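IroE protein (Escherichia coli, PDB 2GZS) hydrolyses the trilactone ring of enterobactin and its glucosylated forms, preferring the iron-free siderophores and usually cutting only once to give linear trimers. Local coordinates at residues 119-122 and 123-127; 227-230 and 231-235. All blocks are in the same frame, centred on the assembly; numbering follows the deposited sequence.

Contact 1: residues 119-122 and 123-127; sequences NFRQ and LLETR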
ATOM      1  N   ASN A 119      -4.199  -3.112 -14.762  1.00 10.45           N
ATOM      2  CA  ASN A 119      -5.679  -3.070 -14.717  1.00 11.34           C
ATOM      3  C   ASN A 119      -6.163  -2.860 -13.296  1.00 13.66           C
ATOM      4  O   ASN A 119      -7.188  -2.191 -13.127  1.00 12.26           O
ATOM      5  CB  ASN A 119      -6.283  -4.380 -15.233  1.00 13.63           C
ATOM      6  CG  ASN A 119      -5.843  -4.813 -16.625  1.00 21.86           C
ATOM      7  OD1 ASN A 119      -5.301  -5.903 -16.759  1.00 40.43           O
ATOM      8  ND2 ASN A 119      -6.090  -3.996 -17.611  1.00 25.52           N
ATOM      9  N   PHE A 120      -5.427  -3.404 -12.307  1.00 10.54           N
ATOM     10  CA  PHE A 120      -5.853  -3.191 -10.907  1.00  9.16           C
ATOM     11  C   PHE A 120      -5.606  -1.718 -10.565  1.00 11.05           C
ATOM     12  O   PHE A 120      -6.476  -1.135  -9.872  1.00 10.67           O
ATOM     13  CB  PHE A 120      -5.063  -4.136 -10.010  1.00  8.54           C
ATOM     14  CG  PHE A 120      -5.389  -3.906  -8.518  1.00 10.93           C
ATOM     15  CD1 PHE A 120      -6.683  -4.053  -8.038  1.00  9.85           C
ATOM     16  CD2 PHE A 120      -4.348  -3.528  -7.664  1.00 10.82           C
ATOM     17  CE1 PHE A 120      -6.952  -3.842  -6.673  1.00 11.30           C
ATOM     18  CE2 PHE A 120      -4.656  -3.280  -6.323  1.00 11.00           C
ATOM     19  CZ  PHE A 120      -5.945  -3.407  -5.824  1.00 10.16           C
ATOM     20  N   ARG A 121      -4.528  -1.111 -10.996  1.00  9.11           N
ATOM     21  CA  ARG A 121      -4.294   0.314 -10.720  1.00  9.02           C
ATOM     22  C   ARG A 121      -5.407   1.129 -11.377  1.00 13.05           C
ATOM     23  O   ARG A 121      -5.828   2.108 -10.752  1.00 12.20           O
ATOM     24  CB  ARG A 121      -2.912   0.744 -11.174  1.00 12.68           C
ATOM     25  CG  ARG A 121      -2.628   2.201 -10.709  1.00 16.71           C
ATOM     26  CD  ARG A 121      -1.108   2.489 -10.641  1.00 23.65           C
ATOM     27  NE  ARG A 121      -0.468   1.830 -11.732  1.00 26.39           N
ATOM     28  CZ  ARG A 121       0.323   0.745 -11.768  1.00 17.61           C
ATOM     29  NH1 ARG A 121       0.701   0.410 -13.003  1.00 19.39           N
ATOM     30  NH2 ARG A 121       0.725   0.021 -10.739  1.00 16.23           N
ATOM     31  N   GLN A 122      -5.865   0.803 -12.590  1.00 11.34           N
ATOM     32  CA  GLN A 122      -6.960   1.604 -13.179  1.00 14.22           C
ATOM     33  C   GLN A 122      -8.178   1.445 -12.332  1.00 11.61           C
ATOM     34  O   GLN A 122      -8.912   2.422 -12.076  1.00 12.38           O
ATOM     35  CB  GLN A 122      -7.192   1.038 -14.605  1.00 15.61           C
ATOM     36  CG  GLN A 122      -8.503   1.527 -15.225  1.00 26.48           C
ATOM     37  CD  GLN A 122      -8.279   2.336 -16.492  1.00 48.25           C
ATOM     38  OE1 GLN A 122      -9.161   3.118 -16.879  1.00 35.51           O
ATOM     39  NE2 GLN A 122      -7.095   2.072 -17.057  1.00 35.96           N
ATOM     40  N   LEU A 123      -8.523   0.275 -11.849  1.00 10.17           N
ATOM     41  CA  LEU A 123      -9.666   0.061 -10.983  1.00 10.26           C
ATOM     42  C   LEU A 123      -9.501   0.941  -9.734  1.00 11.51           C
ATOM     43  O   LEU A 123     -10.413   1.657  -9.258  1.00 10.60           O
ATOM     44  CB  LEU A 123      -9.776  -1.406 -10.551  1.00  8.80           C
ATOM     45  CG  LEU A 123     -10.671  -1.662  -9.352  1.00 13.40           C
ATOM     46  CD1 LEU A 123     -12.128  -1.446  -9.752  1.00 20.58           C
ATOM     47  CD2 LEU A 123     -10.523  -3.090  -8.824  1.00 20.94           C
ATOM     48  N   LEU A 124      -8.321   0.864  -9.117  1.00 10.16           N
ATOM     49  CA  LEU A 124      -8.084   1.564  -7.831  1.00  9.48           C
ATOM     50  C   LEU A 124      -8.187   3.050  -8.012  1.00 12.31           C
ATOM     51  O   LEU A 124      -8.865   3.700  -7.175  1.00 12.08           O
ATOM     52  CB  LEU A 124      -6.704   1.121  -7.319  1.00 12.34           C
ATOM     53  CG  LEU A 124      -6.249   1.758  -5.984  1.00 12.66           C
ATOM     54  CD1 LEU A 124      -7.206   1.379  -4.854  1.00 11.98           C
ATOM     55  CD2 LEU A 124      -4.818   1.333  -5.688  1.00 16.17           C
ATOM     56  N   GLU A 125      -7.524   3.618  -9.000  1.00 11.62           N
ATOM     57  CA  GLU A 125      -7.410   5.092  -9.137  1.00 10.17           C
ATOM     58  C   GLU A 125      -8.633   5.724  -9.780  1.00 12.00           C
ATOM     59  O   GLU A 125      -8.967   6.884  -9.418  1.00 14.97           O
ATOM     60  CB  GLU A 125      -6.153   5.462  -9.938  1.00 12.84           C
ATOM     61  CG  GLU A 125      -4.882   5.016  -9.235  1.00 13.10           C
ATOM     62  CD  GLU A 125      -3.624   5.537  -9.903  1.00 17.21           C
ATOM     63  OE1 GLU A 125      -3.654   6.265 -10.914  1.00 19.95           O
ATOM     64  OE2 GLU A 125      -2.560   5.184  -9.352  1.00 18.80           O
ATOM     65  N   THR A 126      -9.295   5.016 -10.693  1.00 11.45           N
ATOM     66  CA  THR A 126     -10.431   5.677 -11.366  1.00 11.27           C
ATOM     67  C   THR A 126     -11.780   5.227 -10.871  1.00 13.44           C
ATOM     68  O   THR A 126     -12.800   5.860 -11.226  1.00 16.79           O
ATOM     69  CB  THR A 126     -10.405   5.432 -12.898  1.00 14.14           C
ATOM     70  OG1 THR A 126     -10.837   4.104 -13.187  1.00 15.11           O
ATOM     71  CG2 THR A 126      -8.996   5.617 -13.465  1.00 18.27           C
ATOM     72  N   ARG A 127     -11.883   4.145 -10.100  1.00 11.99           N
ATOM     73  CA  ARG A 127     -13.177   3.625  -9.637  1.00 11.91           C
ATOM     74  C   ARG A 127     -13.253   3.614  -8.110  1.00 12.78           C
ATOM     75  O   ARG A 127     -14.159   4.214  -7.492  1.00 13.04           O
ATOM     76  CB  ARG A 127     -13.513   2.232 -10.206  1.00 11.11           C
ATOM     77  CG  ARG A 127     -13.406   2.210 -11.739  1.00 15.74           C
ATOM     78  CD  ARG A 127     -13.854   0.864 -12.383  1.00 16.40           C
ATOM     79  NE  ARG A 127     -13.135   0.905 -13.675  1.00 14.75           N
ATOM     80  CZ  ARG A 127     -12.296  -0.005 -14.193  1.00 14.00           C
ATOM     81  NH1 ARG A 127     -12.113  -1.139 -13.507  1.00 14.83           N
ATOM     82  NH2 ARG A 127     -11.743   0.316 -15.352  1.00 16.30           N
TER
HETATM   83  O   HOH W   1      -9.568  -2.405 -14.496  1.00 13.87           O

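Contact 2: residues 227-230 and 231-235; sequences LTIL and KDKGV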
ATOM      1  N   LEU A 227      18.676   4.151  -2.803  1.00 17.40           N
ATOM      2  CA  LEU A 227      18.483   5.461  -2.174  1.00 17.69           C
ATOM      3  C   LEU A 227      19.433   6.528  -2.680  1.00 20.38           C
ATOM      4  O   LEU A 227      19.057   7.709  -2.870  1.00 17.87           O
ATOM      5  CB  LEU A 227      18.610   5.338  -0.648  1.00 16.24           C
ATOM      6  CG  LEU A 227      17.676   4.494   0.192  1.00 25.24           C
ATOM      7  CD1 LEU A 227      17.922   4.813   1.685  1.00 26.92           C
ATOM      8  CD2 LEU A 227      16.202   4.664  -0.095  1.00 28.42           C
ATOM      9  N   THR A 228      20.697   6.150  -2.886  1.00 17.99           N
ATOM     10  CA  THR A 228      21.713   7.058  -3.364  1.00 16.65           C
ATOM     11  C   THR A 228      21.348   7.596  -4.741  1.00 19.60           C
ATOM     12  O   THR A 228      21.380   8.830  -4.938  1.00 19.57           O
ATOM     13  CB  THR A 228      23.066   6.328  -3.465  1.00 22.62           C
ATOM     14  OG1 THR A 228      23.462   5.890  -2.167  1.00 24.76           O
ATOM     15  CG2 THR A 228      24.161   7.271  -3.977  1.00 25.57           C
ATOM     16  N   ILE A 229      21.025   6.700  -5.677  1.00 16.26           N
ATOM     17  CA  ILE A 229      20.638   7.149  -7.011  1.00 14.80           C
ATOM     18  C   ILE A 229      19.357   7.985  -6.952  1.00 13.86           C
ATOM     19  O   ILE A 229      19.286   9.037  -7.614  1.00 13.70           O
ATOM     20  CB  ILE A 229      20.517   5.969  -7.993  1.00 15.86           C
ATOM     21  CG1 ILE A 229      21.898   5.307  -8.154  1.00 16.23           C
ATOM     22  CG2 ILE A 229      20.026   6.373  -9.364  1.00 19.65           C
ATOM     23  CD1 ILE A 229      21.842   4.087  -9.097  1.00 19.95           C
ATOM     24  N   LEU A 230      18.356   7.532  -6.190  1.00 14.16           N
ATOM     25  CA  LEU A 230      17.095   8.305  -6.202  1.00 16.83           C
ATOM     26  C   LEU A 230      17.309   9.678  -5.622  1.00 14.30           C
ATOM     27  O   LEU A 230      16.790  10.693  -6.141  1.00 15.41           O
ATOM     28  CB  LEU A 230      16.031   7.542  -5.434  1.00 15.33           C
ATOM     29  CG  LEU A 230      15.509   6.275  -6.153  1.00 14.42           C
ATOM     30  CD1 LEU A 230      14.435   5.599  -5.332  1.00 16.44           C
ATOM     31  CD2 LEU A 230      14.998   6.651  -7.553  1.00 17.13           C
ATOM     32  N   LYS A 231      18.095   9.805  -4.573  1.00 13.58           N
ATOM     33  CA  LYS A 231      18.386  11.137  -4.024  1.00 16.05           C
ATOM     34  C   LYS A 231      19.036  12.040  -5.039  1.00 18.05           C
ATOM     35  O   LYS A 231      18.673  13.216  -5.151  1.00 17.24           O
ATOM     36  CB  LYS A 231      19.377  10.924  -2.860  1.00 21.24           C
ATOM     37  CG  LYS A 231      18.652  10.891  -1.525  1.00 56.72           C
ATOM     38  CD  LYS A 231      17.804   9.654  -1.298  1.00 54.56           C
ATOM     39  CE  LYS A 231      18.541   8.747  -0.325  1.00 54.45           C
ATOM     40  NZ  LYS A 231      18.007   8.806   1.058  1.00 61.16           N
ATOM     41  N   ASP A 232      19.988  11.426  -5.778  1.00 15.07           N
ATOM     42  CA  ASP A 232      20.621  12.208  -6.828  1.00 18.41           C
ATOM     43  C   ASP A 232      19.600  12.681  -7.886  1.00 18.57           C
ATOM     44  O   ASP A 232      19.797  13.746  -8.512  1.00 19.15           O
ATOM     45  CB  ASP A 232      21.716  11.393  -7.544  1.00 20.32           C
ATOM     46  CG  ASP A 232      23.016  11.224  -6.806  1.00 40.17           C
ATOM     47  OD1 ASP A 232      23.214  11.927  -5.791  1.00 37.33           O
ATOM     48  OD2 ASP A 232      23.844  10.381  -7.232  1.00 48.69           O
ATOM     49  N   LYS A 233      18.561  11.891  -8.079  1.00 15.24           N
ATOM     50  CA  LYS A 233      17.527  12.227  -9.042  1.00 15.30           C
ATOM     51  C   LYS A 233      16.439  13.104  -8.430  1.00 13.77           C
ATOM     52  O   LYS A 233      15.397  13.300  -9.084  1.00 14.14           O
ATOM     53  CB  LYS A 233      16.961  10.919  -9.619  1.00 13.07           C
ATOM     54  CG  LYS A 233      18.092  10.352 -10.502  1.00 16.05           C
ATOM     55  CD  LYS A 233      17.722   9.046 -11.162  1.00 19.55           C
ATOM     56  CE  LYS A 233      18.742   8.784 -12.284  1.00 18.61           C
ATOM     57  NZ  LYS A 233      18.245   7.684 -13.119  1.00 16.01           N
ATOM     58  N   GLY A 234      16.635  13.552  -7.186  1.00 15.70           N
ATOM     59  CA  GLY A 234      15.697  14.528  -6.616  1.00 16.28           C
ATOM     60  C   GLY A 234      14.533  13.914  -5.870  1.00 23.51           C
ATOM     61  O   GLY A 234      13.540  14.571  -5.499  1.00 20.28           O
ATOM     62  N   VAL A 235      14.575  12.603  -5.573  1.00 13.87           N
ATOM     63  CA  VAL A 235      13.508  11.878  -4.923  1.00 14.07           C
ATOM     64  C   VAL A 235      13.707  11.767  -3.413  1.00 14.27           C
ATOM     65  O   VAL A 235      14.825  11.512  -2.985  1.00 14.72           O
ATOM     66  CB  VAL A 235      13.411  10.429  -5.484  1.00 12.66           C
ATOM     67  CG1 VAL A 235      12.417   9.573  -4.731  1.00 15.12           C
ATOM     68  CG2 VAL A 235      13.078  10.417  -6.977  1.00 17.27           C
TER

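Contact 1: residues 119-122 and 123-127
Q122 and T126 meet one turn apart in a local contact within helix 117-132 of this alpha/beta-hydrolase fold. Q122 O accepts two bonds from T126. T126 N donates to Q122 O at 3.0 Å. T126 OG1 donates to Q122 O at 2.8 Å, from above the carbonyl plane and on the opposite face from T126 N. With chi1 at 76°, OG1 sits between the backbone N and the carbonyl carbon of T126, turned back to the preceding turn. The OG1 bond gives the hydroxyl a partner inside its own helix. A water spans about two turns: it donates to N119 O and accepts from R127 NH1, 3.0 Å from that nitrogen. The other end of that guanidinium, NH2, lies 3.5 Å from Q122 CG. R121 and E125 run side by side in the same direction. E125 OE2 touches R121 CG and CD, each at 3.3 Å, but stays 4.6 Å from R121 NE. The carboxylate thus borders the aliphatic part of the arginine. Its bond goes to S162 OG, while R121 NH2 is bridged to D157. Replacing E125 by an alanine removes the carboxylate, and S162 OG would probably lose this partner and the R121 methylenes their neighbour. On the buried side, L123 CD2 reaches F120 CD1 at 4.0 Å. The F120 ring also meets F154 edge-to-face. The helix lies with F120 and L124 on V77 of strand 73-79, R121 against helix 150-161, and F120 touching D93 of helix 87-93.

Contact 2: residues 227-230 and 231-235
L230 O is gripped by two backbone N-H groups from beyond the last turn of helix 219-232. V235 N donates to L230 O at 3.0 Å in a nearly straight bond, 166° at the hydrogen, and comes from above the carbonyl plane. K233 N adds a weak, bent bond to the same oxygen. This is a Schellman motif. Its second bond runs from G234 N to K231 O at 2.9 Å. G234 is the C-prime residue, with phi at 91°. A beta carbon here would collide with the carbonyl oxygen of the residue before it, so these angles suit glycine. The motif turns the chain back, and V235 CB comes to rest 3.9 Å from L230 CB. Both side chains touch W159 of helix 150-161. K233 N also bonds to I229 O at 3.0 Å. The K233 side chain is extended beyond CG and runs alongside I229, pointing the same way. Its NZ then bonds to the carbonyl oxygens of T187 and V189, tying the helix end to the end of helix 179-187 and the residues after it. Along this flank, CD and CE of K233 each lie 4.0 Å from the branch methyl CG2 of I229.

The two contacts belong to different helices of one alpha/beta-hydrolase domain. Contact 1 takes up residues 119-127 of helix 117-132, nearer its start. Contact 2 closes helix 219-232, about 100 residues later, just before the edge strand 237-241. Their centres are 28 Å apart, and their nearest atoms are about 16 Å apart, so they do not touch. Helix 150-161 is a shared neighbour: contact 1 meets it through F120 and R121, and contact 2 through L230 and V235. That helix follows the active-site S149. Contact 1 also packs on the inner strand 73-79, whereas contact 2 leans on strand 237-241. Both lie away from the annotated catalytic residues, in helices that flank the sheet.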